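Forkhead-associated 1 (Saccharomyces cerevisiae, PDB 6C4U) is an engineered forkhead-associated domain that binds a phosphothreonine peptide from the human transcription factor c-Myc. Local coordinates at residues W38-N43 and K59-L64; L73-T78 and V88-Y93; G99-V104 and S114-I119. All blocks are in the same frame, centred on the assembly; numbering follows the deposited sequence.

Interaction 1: W38-N43 and K59-L64; sequences WTFGRN and KHFQIL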
ATOM      1  N   TRP F  38       6.100  -3.460  -1.337  1.00 82.12           N
ATOM      2  CA  TRP F  38       4.915  -4.298  -1.290  1.00 78.84           C
ATOM      3  C   TRP F  38       3.942  -3.802  -2.331  1.00 81.76           C
ATOM      4  O   TRP F  38       3.761  -2.599  -2.471  1.00 76.18           O
ATOM      5  CB  TRP F  38       4.270  -4.192   0.075  1.00 71.32           C
ATOM      6  CG  TRP F  38       5.122  -4.704   1.173  1.00 66.52           C
ATOM      7  CD1 TRP F  38       5.256  -6.006   1.580  1.00 66.54           C
ATOM      8  CD2 TRP F  38       5.970  -3.930   2.010  1.00 57.70           C
ATOM      9  NE1 TRP F  38       6.102  -6.075   2.632  1.00 69.03           N
ATOM     10  CE2 TRP F  38       6.579  -4.819   2.907  1.00 59.51           C
ATOM     11  CE3 TRP F  38       6.313  -2.591   2.061  1.00 58.53           C
ATOM     12  CZ2 TRP F  38       7.470  -4.393   3.896  1.00 60.45           C
ATOM     13  CZ3 TRP F  38       7.219  -2.170   3.045  1.00 61.62           C
ATOM     14  CH2 TRP F  38       7.777  -3.085   3.957  1.00 61.07           C
ATOM     15  N   THR F  39       3.307  -4.721  -3.052  1.00 84.91           N
ATOM     16  CA  THR F  39       2.329  -4.350  -4.070  1.00 89.86           C
ATOM     17  C   THR F  39       0.936  -4.816  -3.697  1.00 84.19           C
ATOM     18  O   THR F  39       0.761  -5.851  -3.070  1.00 82.95           O
ATOM     19  CB  THR F  39       2.670  -4.944  -5.444  1.00 96.85           C
ATOM     20  OG1 THR F  39       2.664  -6.375  -5.359  1.00 95.44           O
ATOM     21  CG2 THR F  39       4.034  -4.489  -5.895  1.00 94.86           C
ATOM     22  N   PHE F  40      -0.041  -4.043  -4.146  1.00 78.27           N
ATOM     23  CA  PHE F  40      -1.431  -4.199  -3.809  1.00 78.34           C
ATOM     24  C   PHE F  40      -2.159  -4.242  -5.142  1.00 82.44           C
ATOM     25  O   PHE F  40      -2.006  -3.327  -5.949  1.00 85.70           O
ATOM     26  CB  PHE F  40      -1.890  -2.972  -3.001  1.00 83.32           C
ATOM     27  CG  PHE F  40      -1.332  -2.910  -1.618  1.00 77.97           C
ATOM     28  CD1 PHE F  40      -0.008  -2.563  -1.401  1.00 81.27           C
ATOM     29  CD2 PHE F  40      -2.143  -3.165  -0.512  1.00 79.19           C
ATOM     30  CE1 PHE F  40       0.517  -2.537  -0.128  1.00 83.96           C
ATOM     31  CE2 PHE F  40      -1.611  -3.125   0.766  1.00 86.81           C
ATOM     32  CZ  PHE F  40      -0.285  -2.816   0.951  1.00 85.50           C
ATOM     33  N   GLY F  41      -2.945  -5.282  -5.389  1.00 84.65           N
ATOM     34  CA  GLY F  41      -3.700  -5.334  -6.640  1.00 88.69           C
ATOM     35  C   GLY F  41      -4.658  -6.492  -6.818  1.00 95.23           C
ATOM     36  O   GLY F  41      -4.782  -7.364  -5.944  1.00 87.13           O
ATOM     37  N   ARG F  42      -5.342  -6.476  -7.963  1.00105.48           N
ATOM     38  CA  ARG F  42      -6.276  -7.537  -8.336  1.00109.67           C
ATOM     39  C   ARG F  42      -5.575  -8.885  -8.548  1.00110.50           C
ATOM     40  O   ARG F  42      -6.165  -9.940  -8.320  1.00128.57           O
ATOM     41  CB  ARG F  42      -7.072  -7.129  -9.589  1.00110.43           C
ATOM     42  CG  ARG F  42      -7.829  -8.263 -10.270  1.00119.99           C
ATOM     43  CD  ARG F  42      -8.959  -7.767 -11.147  1.00128.49           C
ATOM     44  NE  ARG F  42      -8.553  -6.719 -12.089  1.00132.84           N
ATOM     45  CZ  ARG F  42      -8.002  -6.923 -13.286  1.00137.90           C
ATOM     46  NH1 ARG F  42      -7.748  -8.153 -13.747  1.00140.36           N
ATOM     47  NH2 ARG F  42      -7.682  -5.870 -14.043  1.00123.62           N
ATOM     48  N   ASN F  43      -4.322  -8.840  -8.999  1.00 97.76           N
ATOM     49  CA  ASN F  43      -3.566 -10.044  -9.286  1.00 97.33           C
ATOM     50  C   ASN F  43      -3.114 -10.609  -7.947  1.00 93.48           C
ATOM     51  O   ASN F  43      -2.391  -9.929  -7.211  1.00114.13           O
ATOM     52  CB  ASN F  43      -2.353  -9.708 -10.163  1.00116.00           C
ATOM     53  CG  ASN F  43      -1.558 -10.941 -10.595  1.00118.66           C
ATOM     54  OD1 ASN F  43      -1.429 -11.925  -9.869  1.00110.32           O
ATOM     55  ND2 ASN F  43      -1.032 -10.883 -11.803  1.00122.50           N
ATOM     56  N   LYS F  59      -1.786  -4.676 -10.778  1.00 95.89           N
ATOM     57  CA  LYS F  59      -0.880  -4.062  -9.825  1.00 95.56           C
ATOM     58  C   LYS F  59      -1.335  -2.616  -9.754  1.00 94.49           C
ATOM     59  O   LYS F  59      -1.143  -1.842 -10.694  1.00 90.13           O
ATOM     60  CB  LYS F  59       0.588  -4.203 -10.233  1.00100.53           C
ATOM     61  CG  LYS F  59       1.136  -5.614 -10.083  1.00112.27           C
ATOM     62  CD  LYS F  59       2.565  -5.849  -9.643  1.00119.73           C
ATOM     63  CE  LYS F  59       2.829  -7.363  -9.771  1.00124.04           C
ATOM     64  NZ  LYS F  59       3.719  -8.059  -8.773  1.00119.84           N
ATOM     65  N   HIS F  60      -1.965  -2.275  -8.633  1.00 89.94           N
ATOM     66  CA  HIS F  60      -2.686  -1.029  -8.477  1.00 85.82           C
ATOM     67  C   HIS F  60      -1.887   0.045  -7.751  1.00 81.63           C
ATOM     68  O   HIS F  60      -1.864   1.193  -8.172  1.00 83.43           O
ATOM     69  CB  HIS F  60      -4.002  -1.289  -7.752  1.00 89.64           C
ATOM     70  CG  HIS F  60      -4.988  -0.182  -7.913  1.00 89.68           C
ATOM     71  ND1 HIS F  60      -6.078  -0.273  -8.746  1.00 83.51           N
ATOM     72  CD2 HIS F  60      -5.023   1.060  -7.372  1.00 91.06           C
ATOM     73  CE1 HIS F  60      -6.752   0.866  -8.703  1.00 88.19           C
ATOM     74  NE2 HIS F  60      -6.129   1.694  -7.879  1.00 84.10           N
ATOM     75  N   PHE F  61      -1.258  -0.314  -6.641  1.00 70.45           N
ATOM     76  CA  PHE F  61      -0.337   0.624  -5.985  1.00 70.43           C
ATOM     77  C   PHE F  61       0.723  -0.146  -5.226  1.00 67.20           C
ATOM     78  O   PHE F  61       0.574  -1.343  -5.002  1.00 64.15           O
ATOM     79  CB  PHE F  61      -1.082   1.650  -5.096  1.00 74.79           C
ATOM     80  CG  PHE F  61      -1.810   1.051  -3.915  1.00 79.37           C
ATOM     81  CD1 PHE F  61      -3.136   0.627  -4.046  1.00 87.67           C
ATOM     82  CD2 PHE F  61      -1.199   0.931  -2.667  1.00 74.53           C
ATOM     83  CE1 PHE F  61      -3.806   0.051  -2.980  1.00 88.83           C
ATOM     84  CE2 PHE F  61      -1.880   0.372  -1.589  1.00 73.30           C
ATOM     85  CZ  PHE F  61      -3.171  -0.063  -1.748  1.00 74.95           C
ATOM     86  N   GLN F  62       1.807   0.543  -4.883  1.00 61.04           N
ATOM     87  CA  GLN F  62       2.877  -0.053  -4.114  1.00 65.12           C
ATOM     88  C   GLN F  62       3.124   0.803  -2.906  1.00 70.64           C
ATOM     89  O   GLN F  62       2.861   2.017  -2.922  1.00 61.53           O
ATOM     90  CB  GLN F  62       4.185  -0.109  -4.924  1.00 74.94           C
ATOM     91  CG  GLN F  62       4.033  -0.546  -6.370  1.00 75.64           C
ATOM     92  CD  GLN F  62       5.322  -0.827  -7.058  1.00 73.59           C
ATOM     93  OE1 GLN F  62       5.705  -1.976  -7.176  1.00 74.26           O
ATOM     94  NE2 GLN F  62       5.945   0.212  -7.593  1.00 88.49           N
ATOM     95  N   ILE F  63       3.644   0.171  -1.862  1.00 76.54           N
ATOM     96  CA  ILE F  63       4.113   0.873  -0.686  1.00 75.30           C
ATOM     97  C   ILE F  63       5.593   0.576  -0.593  1.00 74.06           C
ATOM     98  O   ILE F  63       6.008  -0.570  -0.710  1.00 67.97           O
ATOM     99  CB  ILE F  63       3.326   0.459   0.577  1.00 80.34           C
ATOM    100  CG1 ILE F  63       1.888   0.974   0.444  1.00 81.27           C
ATOM    101  CG2 ILE F  63       3.988   1.005   1.838  1.00 79.43           C
ATOM    102  CD1 ILE F  63       0.953   0.575   1.549  1.00 82.10           C
ATOM    103  N   LEU F  64       6.384   1.621  -0.420  1.00 80.66           N
ATOM    104  CA  LEU F  64       7.831   1.501  -0.426  1.00 78.28           C
ATOM    105  C   LEU F  64       8.375   1.829   0.945  1.00 78.02           C
ATOM    106  O   LEU F  64       7.994   2.834   1.537  1.00 81.84           O
ATOM    107  CB  LEU F  64       8.428   2.477  -1.427  1.00 76.80           C
ATOM    108  CG  LEU F  64       8.358   2.147  -2.901  1.00 72.55           C
ATOM    109  CD1 LEU F  64       6.968   1.846  -3.422  1.00 72.64           C
ATOM    110  CD2 LEU F  64       9.016   3.317  -3.628  1.00 74.63           C
TER

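Interaction 2: L73-T78 and V88-Y93; sequences LNDIST and VEKNSY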
ATOM      1  N   LEU F  73       3.781   5.897  -0.953  1.00 69.89           N
ATOM      2  CA  LEU F  73       2.711   5.328  -1.761  1.00 73.97           C
ATOM      3  C   LEU F  73       2.873   5.695  -3.253  1.00 76.67           C
ATOM      4  O   LEU F  73       2.877   6.882  -3.609  1.00 77.40           O
ATOM      5  CB  LEU F  73       1.364   5.813  -1.215  1.00 74.22           C
ATOM      6  CG  LEU F  73       0.135   5.579  -2.108  1.00 74.41           C
ATOM      7  CD1 LEU F  73      -0.185   4.109  -2.227  1.00 75.50           C
ATOM      8  CD2 LEU F  73      -1.068   6.304  -1.586  1.00 83.02           C
ATOM      9  N   ASN F  74       2.972   4.668  -4.108  1.00 74.01           N
ATOM     10  CA  ASN F  74       3.156   4.829  -5.558  1.00 77.79           C
ATOM     11  C   ASN F  74       1.862   4.376  -6.247  1.00 77.01           C
ATOM     12  O   ASN F  74       1.596   3.172  -6.299  1.00 69.30           O
ATOM     13  CB  ASN F  74       4.404   3.991  -6.020  1.00 76.73           C
ATOM     14  CG  ASN F  74       4.876   4.288  -7.459  1.00 82.71           C
ATOM     15  OD1 ASN F  74       5.492   3.429  -8.132  1.00 88.67           O
ATOM     16  ND2 ASN F  74       4.637   5.514  -7.925  1.00 81.69           N
ATOM     17  N   ASP F  75       1.037   5.304  -6.745  1.00 80.21           N
ATOM     18  CA  ASP F  75      -0.099   4.869  -7.606  1.00 90.09           C
ATOM     19  C   ASP F  75       0.437   4.373  -8.947  1.00 85.97           C
ATOM     20  O   ASP F  75       1.241   5.061  -9.553  1.00 77.74           O
ATOM     21  CB  ASP F  75      -1.124   5.991  -7.878  1.00 95.28           C
ATOM     22  CG  ASP F  75      -2.258   5.532  -8.817  1.00 93.27           C
ATOM     23  OD1 ASP F  75      -2.688   4.370  -8.671  1.00 90.98           O
ATOM     24  OD2 ASP F  75      -2.709   6.298  -9.713  1.00 88.27           O
ATOM     25  N   ILE F  76      -0.008   3.206  -9.406  1.00 87.91           N
ATOM     26  CA  ILE F  76       0.410   2.669 -10.718  1.00 83.64           C
ATOM     27  C   ILE F  76      -0.781   2.040 -11.435  1.00 87.06           C
ATOM     28  O   ILE F  76      -0.671   1.009 -12.123  1.00 83.61           O
ATOM     29  CB  ILE F  76       1.580   1.669 -10.590  1.00 82.69           C
ATOM     30  CG1 ILE F  76       1.216   0.481  -9.704  1.00 83.77           C
ATOM     31  CG2 ILE F  76       2.796   2.371  -9.999  1.00 89.83           C
ATOM     32  CD1 ILE F  76       2.239  -0.628  -9.690  1.00 86.73           C
ATOM     33  N   SER F  77      -1.921   2.707 -11.298  1.00 90.58           N
ATOM     34  CA  SER F  77      -3.207   2.139 -11.664  1.00 89.74           C
ATOM     35  C   SER F  77      -3.847   2.851 -12.835  1.00 86.98           C
ATOM     36  O   SER F  77      -3.640   4.055 -13.033  1.00 85.91           O
ATOM     37  CB  SER F  77      -4.162   2.229 -10.477  1.00 96.50           C
ATOM     38  OG  SER F  77      -4.450   3.583 -10.147  1.00 85.88           O
ATOM     39  N   THR F  78      -4.665   2.098 -13.560  1.00 87.58           N
ATOM     40  CA  THR F  78      -5.575   2.644 -14.552  1.00 96.89           C
ATOM     41  C   THR F  78      -6.568   3.629 -13.925  1.00 98.82           C
ATOM     42  O   THR F  78      -6.669   4.756 -14.391  1.00 94.63           O
ATOM     43  CB  THR F  78      -6.370   1.509 -15.252  1.00102.85           C
ATOM     44  OG1 THR F  78      -5.469   0.664 -15.977  1.00101.32           O
ATOM     45  CG2 THR F  78      -7.434   2.066 -16.216  1.00104.17           C
ATOM     46  N   VAL F  88      -4.134  10.766  -5.572  1.00114.34           N
ATOM     47  CA  VAL F  88      -2.702  11.051  -5.725  1.00106.32           C
ATOM     48  C   VAL F  88      -2.344  11.041  -7.201  1.00103.06           C
ATOM     49  O   VAL F  88      -3.032  10.416  -8.018  1.00 91.19           O
ATOM     50  CB  VAL F  88      -1.789  10.070  -4.955  1.00107.74           C
ATOM     51  CG1 VAL F  88      -2.149  10.050  -3.480  1.00106.83           C
ATOM     52  CG2 VAL F  88      -1.826   8.657  -5.542  1.00115.13           C
ATOM     53  N   GLU F  89      -1.257  11.742  -7.522  1.00100.94           N
ATOM     54  CA  GLU F  89      -0.754  11.828  -8.888  1.00101.47           C
ATOM     55  C   GLU F  89      -0.148  10.473  -9.262  1.00 94.27           C
ATOM     56  O   GLU F  89       0.638   9.906  -8.497  1.00104.26           O
ATOM     57  CB  GLU F  89       0.298  12.929  -8.997  1.00114.44           C
ATOM     58  CG  GLU F  89       0.543  13.434 -10.416  1.00122.12           C
ATOM     59  CD  GLU F  89       1.889  14.135 -10.587  1.00127.55           C
ATOM     60  OE1 GLU F  89       2.663  14.303  -9.611  1.00137.14           O
ATOM     61  OE2 GLU F  89       2.199  14.542 -11.727  1.00129.43           O
ATOM     62  N   LYS F  90      -0.511   9.958 -10.429  1.00 94.29           N
ATOM     63  CA  LYS F  90       0.002   8.666 -10.885  1.00 93.89           C
ATOM     64  C   LYS F  90       1.536   8.670 -11.057  1.00 90.35           C
ATOM     65  O   LYS F  90       2.125   9.676 -11.440  1.00 92.68           O
ATOM     66  CB  LYS F  90      -0.675   8.225 -12.182  1.00 91.52           C
ATOM     67  CG  LYS F  90      -0.428   6.768 -12.510  1.00 91.60           C
ATOM     68  CD  LYS F  90      -1.186   6.327 -13.740  1.00 94.24           C
ATOM     69  CE  LYS F  90      -0.719   4.965 -14.214  1.00101.12           C
ATOM     70  NZ  LYS F  90      -1.219   4.629 -15.567  1.00106.23           N
ATOM     71  N   ASN F  91       2.157   7.546 -10.720  1.00 82.28           N
ATOM     72  CA  ASN F  91       3.612   7.392 -10.733  1.00 83.52           C
ATOM     73  C   ASN F  91       4.379   8.422  -9.893  1.00 80.77           C
ATOM     74  O   ASN F  91       5.522   8.724 -10.187  1.00 84.85           O
ATOM     75  CB  ASN F  91       4.108   7.315 -12.181  1.00 78.44           C
ATOM     76  CG  ASN F  91       3.714   6.003 -12.836  1.00 83.36           C
ATOM     77  OD1 ASN F  91       2.918   5.959 -13.788  1.00 87.59           O
ATOM     78  ND2 ASN F  91       4.271   4.902 -12.301  1.00 80.91           N
ATOM     79  N   SER F  92       3.745   8.919  -8.833  1.00 80.86           N
ATOM     80  CA  SER F  92       4.386   9.803  -7.852  1.00 80.89           C
ATOM     81  C   SER F  92       4.680   9.009  -6.589  1.00 82.48           C
ATOM     82  O   SER F  92       4.251   7.859  -6.448  1.00 80.35           O
ATOM     83  CB  SER F  92       3.465  10.958  -7.498  1.00 86.66           C
ATOM     84  OG  SER F  92       2.336  10.481  -6.781  1.00107.52           O
ATOM     85  N   TYR F  93       5.389   9.637  -5.655  1.00 81.34           N
ATOM     86  CA  TYR F  93       5.808   8.962  -4.431  1.00 82.02           C
ATOM     87  C   TYR F  93       5.380   9.794  -3.218  1.00 87.89           C
ATOM     88  O   TYR F  93       6.091  10.700  -2.804  1.00 90.62           O
ATOM     89  CB  TYR F  93       7.338   8.651  -4.489  1.00 83.83           C
ATOM     90  CG  TYR F  93       7.660   7.713  -5.648  1.00 84.30           C
ATOM     91  CD1 TYR F  93       7.548   6.332  -5.505  1.00 84.81           C
ATOM     92  CD2 TYR F  93       7.975   8.204  -6.904  1.00 80.29           C
ATOM     93  CE1 TYR F  93       7.806   5.466  -6.550  1.00 83.03           C
ATOM     94  CE2 TYR F  93       8.199   7.350  -7.981  1.00 83.16           C
ATOM     95  CZ  TYR F  93       8.123   5.969  -7.802  1.00 91.38           C
ATOM     96  OH  TYR F  93       8.351   5.111  -8.869  1.00102.02           O
TER

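Interaction 3: G99-V104 and S114-I119; sequences GDEITV and SLVIFI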
ATOM      1  N   GLY F  99      -2.063   6.258  10.418  1.00 71.52           N
ATOM      2  CA  GLY F  99      -3.503   6.270  10.260  1.00 75.50           C
ATOM      3  C   GLY F  99      -4.043   6.728   8.922  1.00 72.94           C
ATOM      4  O   GLY F  99      -5.229   7.018   8.831  1.00 79.87           O
ATOM      5  N   ASP F 100      -3.217   6.787   7.880  1.00 80.42           N
ATOM      6  CA  ASP F 100      -3.690   7.251   6.562  1.00 78.20           C
ATOM      7  C   ASP F 100      -4.657   6.261   5.948  1.00 74.42           C
ATOM      8  O   ASP F 100      -4.595   5.070   6.242  1.00 69.67           O
ATOM      9  CB  ASP F 100      -2.515   7.478   5.597  1.00 83.01           C
ATOM     10  CG  ASP F 100      -1.830   8.826   5.793  1.00 92.35           C
ATOM     11  OD1 ASP F 100      -2.219   9.581   6.709  1.00101.94           O
ATOM     12  OD2 ASP F 100      -0.893   9.119   5.034  1.00 90.86           O
ATOM     13  N   GLU F 101      -5.555   6.769   5.107  1.00 77.10           N
ATOM     14  CA  GLU F 101      -6.589   5.941   4.488  1.00 84.81           C
ATOM     15  C   GLU F 101      -6.416   5.895   2.968  1.00 76.60           C
ATOM     16  O   GLU F 101      -6.628   6.890   2.261  1.00 85.32           O
ATOM     17  CB  GLU F 101      -7.981   6.468   4.858  1.00 98.66           C
ATOM     18  CG  GLU F 101      -9.150   5.584   4.451  1.00106.57           C
ATOM     19  CD  GLU F 101     -10.518   6.197   4.818  1.00115.21           C
ATOM     20  OE1 GLU F 101     -10.635   7.430   5.095  1.00118.89           O
ATOM     21  OE2 GLU F 101     -11.521   5.472   4.870  1.00113.02           O
ATOM     22  N   ILE F 102      -6.063   4.718   2.475  1.00 72.89           N
ATOM     23  CA  ILE F 102      -5.879   4.460   1.047  1.00 76.42           C
ATOM     24  C   ILE F 102      -7.181   3.900   0.496  1.00 74.07           C
ATOM     25  O   ILE F 102      -7.722   2.947   1.040  1.00 77.40           O
ATOM     26  CB  ILE F 102      -4.701   3.476   0.827  1.00 76.73           C
ATOM     27  CG1 ILE F 102      -3.417   4.067   1.438  1.00 82.75           C
ATOM     28  CG2 ILE F 102      -4.434   3.262  -0.644  1.00 75.79           C
ATOM     29  CD1 ILE F 102      -2.200   3.182   1.353  1.00 75.93           C
ATOM     30  N   THR F 103      -7.673   4.486  -0.591  1.00 76.16           N
ATOM     31  CA  THR F 103      -9.008   4.173  -1.126  1.00 86.39           C
ATOM     32  C   THR F 103      -8.936   3.938  -2.620  1.00 85.67           C
ATOM     33  O   THR F 103      -8.263   4.690  -3.314  1.00 80.07           O
ATOM     34  CB  THR F 103      -9.986   5.356  -0.902  1.00 89.27           C
ATOM     35  OG1 THR F 103      -9.413   6.335  -0.003  1.00 95.91           O
ATOM     36  CG2 THR F 103     -11.277   4.860  -0.368  1.00 84.39           C
ATOM     37  N   VAL F 104      -9.633   2.917  -3.114  1.00 93.45           N
ATOM     38  CA  VAL F 104      -9.685   2.639  -4.565  1.00 98.63           C
ATOM     39  C   VAL F 104     -11.139   2.447  -4.983  1.00102.29           C
ATOM     40  O   VAL F 104     -11.973   2.118  -4.174  1.00101.34           O
ATOM     41  CB  VAL F 104      -8.834   1.404  -4.955  1.00 96.64           C
ATOM     42  CG1 VAL F 104      -7.399   1.600  -4.511  1.00102.04           C
ATOM     43  CG2 VAL F 104      -9.384   0.117  -4.365  1.00 94.49           C
ATOM     44  N   SER F 114     -11.459   0.418   0.994  1.00 95.46           N
ATOM     45  CA  SER F 114     -10.786   1.396   1.857  1.00 92.34           C
ATOM     46  C   SER F 114      -9.904   0.683   2.860  1.00 88.47           C
ATOM     47  O   SER F 114     -10.371  -0.214   3.583  1.00 78.54           O
ATOM     48  CB  SER F 114     -11.810   2.234   2.589  1.00 97.64           C
ATOM     49  OG  SER F 114     -11.215   3.369   3.174  1.00 95.83           O
ATOM     50  N   LEU F 115      -8.621   1.054   2.869  1.00 81.79           N
ATOM     51  CA  LEU F 115      -7.608   0.417   3.705  1.00 81.61           C
ATOM     52  C   LEU F 115      -6.975   1.483   4.588  1.00 77.43           C
ATOM     53  O   LEU F 115      -6.848   2.634   4.173  1.00 76.31           O
ATOM     54  CB  LEU F 115      -6.519  -0.206   2.856  1.00 78.32           C
ATOM     55  CG  LEU F 115      -6.927  -1.078   1.683  1.00 81.17           C
ATOM     56  CD1 LEU F 115      -5.631  -1.651   1.056  1.00 84.71           C
ATOM     57  CD2 LEU F 115      -7.962  -2.133   2.046  1.00 93.68           C
ATOM     58  N   VAL F 116      -6.563   1.098   5.791  1.00 65.24           N
ATOM     59  CA  VAL F 116      -5.969   2.045   6.717  1.00 71.63           C
ATOM     60  C   VAL F 116      -4.614   1.543   7.174  1.00 73.00           C
ATOM     61  O   VAL F 116      -4.478   0.372   7.559  1.00 82.00           O
ATOM     62  CB  VAL F 116      -6.897   2.296   7.923  1.00 81.53           C
ATOM     63  CG1 VAL F 116      -6.245   3.221   8.939  1.00 88.13           C
ATOM     64  CG2 VAL F 116      -8.197   2.922   7.433  1.00 85.63           C
ATOM     65  N   ILE F 117      -3.624   2.440   7.138  1.00 73.23           N
ATOM     66  CA  ILE F 117      -2.250   2.071   7.453  1.00 80.36           C
ATOM     67  C   ILE F 117      -2.001   2.393   8.898  1.00 83.82           C
ATOM     68  O   ILE F 117      -2.309   3.521   9.347  1.00 85.11           O
ATOM     69  CB  ILE F 117      -1.219   2.858   6.593  1.00 82.17           C
ATOM     70  CG1 ILE F 117      -1.571   2.787   5.105  1.00 85.17           C
ATOM     71  CG2 ILE F 117       0.196   2.339   6.808  1.00 86.87           C
ATOM     72  CD1 ILE F 117      -1.754   1.387   4.581  1.00 90.35           C
ATOM     73  N   PHE F 118      -1.459   1.403   9.612  1.00 83.57           N
ATOM     74  CA  PHE F 118      -1.081   1.587  10.998  1.00 87.91           C
ATOM     75  C   PHE F 118       0.400   1.257  11.021  1.00 90.17           C
ATOM     76  O   PHE F 118       0.809   0.140  10.692  1.00 86.03           O
ATOM     77  CB  PHE F 118      -1.931   0.755  11.934  1.00 85.84           C
ATOM     78  CG  PHE F 118      -1.449   0.741  13.347  1.00 90.81           C
ATOM     79  CD1 PHE F 118      -1.298   1.908  14.126  1.00 91.79           C
ATOM     80  CD2 PHE F 118      -1.190  -0.448  13.929  1.00 96.20           C
ATOM     81  CE1 PHE F 118      -0.884   1.840  15.421  1.00 89.46           C
ATOM     82  CE2 PHE F 118      -0.777  -0.535  15.286  1.00 98.58           C
ATOM     83  CZ  PHE F 118      -0.618   0.623  16.009  1.00 93.34           C
ATOM     84  N   ILE F 119       1.219   2.257  11.330  1.00 88.60           N
ATOM     85  CA  ILE F 119       2.636   2.210  11.162  1.00 91.16           C
ATOM     86  C   ILE F 119       3.245   1.896  12.527  1.00 98.26           C
ATOM     87  O   ILE F 119       3.044   2.624  13.489  1.00116.63           O
ATOM     88  CB  ILE F 119       3.223   3.500  10.607  1.00 85.96           C
ATOM     89  CG1 ILE F 119       2.520   3.839   9.274  1.00 83.99           C
ATOM     90  CG2 ILE F 119       4.735   3.382  10.423  1.00 94.93           C
ATOM     91  CD1 ILE F 119       2.864   5.216   8.578  1.00 85.61           C
TER

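Interaction 1: W38-N43 and K59-L64
The rings of F40 and F61 lie nearly parallel, 13° apart, but are slid so far past each other that they barely overlap. Over one face of the F61 ring sits the CB methylene of F40, with CB 3.5 Å from the centroid of the ring in a CH-pi contact; H60 CD2 borders the same ring at its edge. F61 CE2 in turn lies over one face of F40, toward the rim, and the CD1 methyl of I63 comes in obliquely, 3.6 Å from F40 CE1. At the edge of the W38 indole is the carbonyl of I63, its O 3.4 Å from W38 CE3. The F61 ring reaches F40 because its CG is lodged between its own backbone N and carbonyl carbon (chi1 64°), which brings the ring back toward the neighbouring strand.

The strands run antiparallel, and just past the first of them R42 packs on the backbone of the bound peptide. W38 and I63 form a hydrogen-bonded pair, with I63 N 2.8 Å from W38 O, and F40 pairs likewise with F61. On the other face of the sheet T39 and Q62 lie side by side, T39 CG2 against Q62 OE1, while NE2 of the same amide donates to N74 OD1.

Chemically the pairing is two-sided: F40, F61 and I63 pack on L115 and I102 in the core of the FHA beta sandwich, whereas T39 and Q62 make the opposite face more polar. At the strand end H60 and F61 both face F40 in a classic beta bulge, which lets the single F40 carbonyl hold two N-H groups, with H60 N 2.9 Å from F40 O.

Interaction 2: L73-T78 and V88-Y93
N74 and D75, at the end of strand 71-75 of the FHA beta sandwich, are met by a type II beta turn from E89 to S92 in the loop that leads to strand 94-96. N91, the third residue of the turn, has the positive phi (56°) that goes with this turn type.

Two hydrogen bonds join the segments. The turn's N91 N donates to D75 O over 2.9 Å. N74 ND2 donates to S92 O over 2.8 Å, arriving from above the carbonyl plane and not along a lone pair. The same S92 O also receives the CA-H of N74, with CA 3.3 Å from S92 O. Outside the pair, D75 OD1 is hydrogen-bonded to T81 OG1, and T78 OG1 hydrogen-bonds a modified side chain of the bound peptide, so segment 73-78 ends at the bound peptide.

The N74 amide is also a flat partner. It is laid over one face of the Y93 ring, the two planes 22° apart, with N74 CG 3.3 Å from Y93 CE1 and ND2 displaced toward the rim. Its OD1 accepts from Q62 NE2 on the adjoining strand, so one amide ties strand 61-66 to the turn. An alanine here would remove that amide and is likely to strip S92 O and the Q62 side chain of a hydrogen-bonding mate while uncovering a face of Y93.

V88 adds van der Waals contacts, its CG2 3.6 Å from the D75 CB methylene, and L73 CD2 lies 4.3 Å from V88 CG1.

K90 makes no salt bridge with D75; its extended chain runs past the carboxylate instead, bringing CE to 3.3 Å from S77 O.

Interaction 3: G99-V104 and S114-I119
I102 and L115 form a hydrogen-bonded antiparallel pair, I102 N and L115 N each donating to the other's carbonyl, and it is set between the non-hydrogen-bonded pairs E101 with V116 and T103 with S114, on strands whose axes come within 4.6 Å.

The side chains alternate between the two faces. On the face of E101, T103, S114 and V116, S114 OG donates to E101 OE2 over 2.7 Å, meeting the carboxylate oxygen on its anti side, 25° out of plane. E101 gets there with an extended chain whose CG stands opposite its backbone N (chi1 -171°), so that the chain leaves V116 beside its CG and carries the carboxylate diagonally to S114. T103 CG2 lies 3.8 Å from S114 OG as well.

On the face of I102 and L115 the contact is aliphatic. I102 and I117 cross at an oblique angle, their CD1 methyls 3.7 Å apart, and both side chains go on to I63 in the opposing sheet, while I102 and L115 touch F61.

Beyond E101 the backbone pairing continues, I117 N donating to D100 O over 2.9 Å, and it ends in a weak bond from G99 N to I117 O.

The two faces of the hairpin thus differ in chemistry: the branched aliphatic side chains of I102, L115 and I117 give an apolar surface that packs on the facing sheet of the sandwich, while the other face carries the S114-E101 bond beside V116.

How the interactions relate
From the N terminus, the three contacts follow in series, none enclosing or crossing another. Interaction 1 closes a loop of 15 residues between its segments, on strands 34-41 and 61-66; interaction 2 then brings the turn before strand 94-96 back to strand 71-75 after nine residues, and interaction 3 closes the hairpin of strands 101-105 and 112-119, again with nine residues between its segments. Interactions 1 and 2 both reach one sheet, where strands 61-66 and 71-75 are neighbours, with Q62 O 2.9 Å from N74 N. Interaction 3 belongs to the other sheet and is joined to it by side-chain packing across the sandwich, H60 against V104 and L73 against I102.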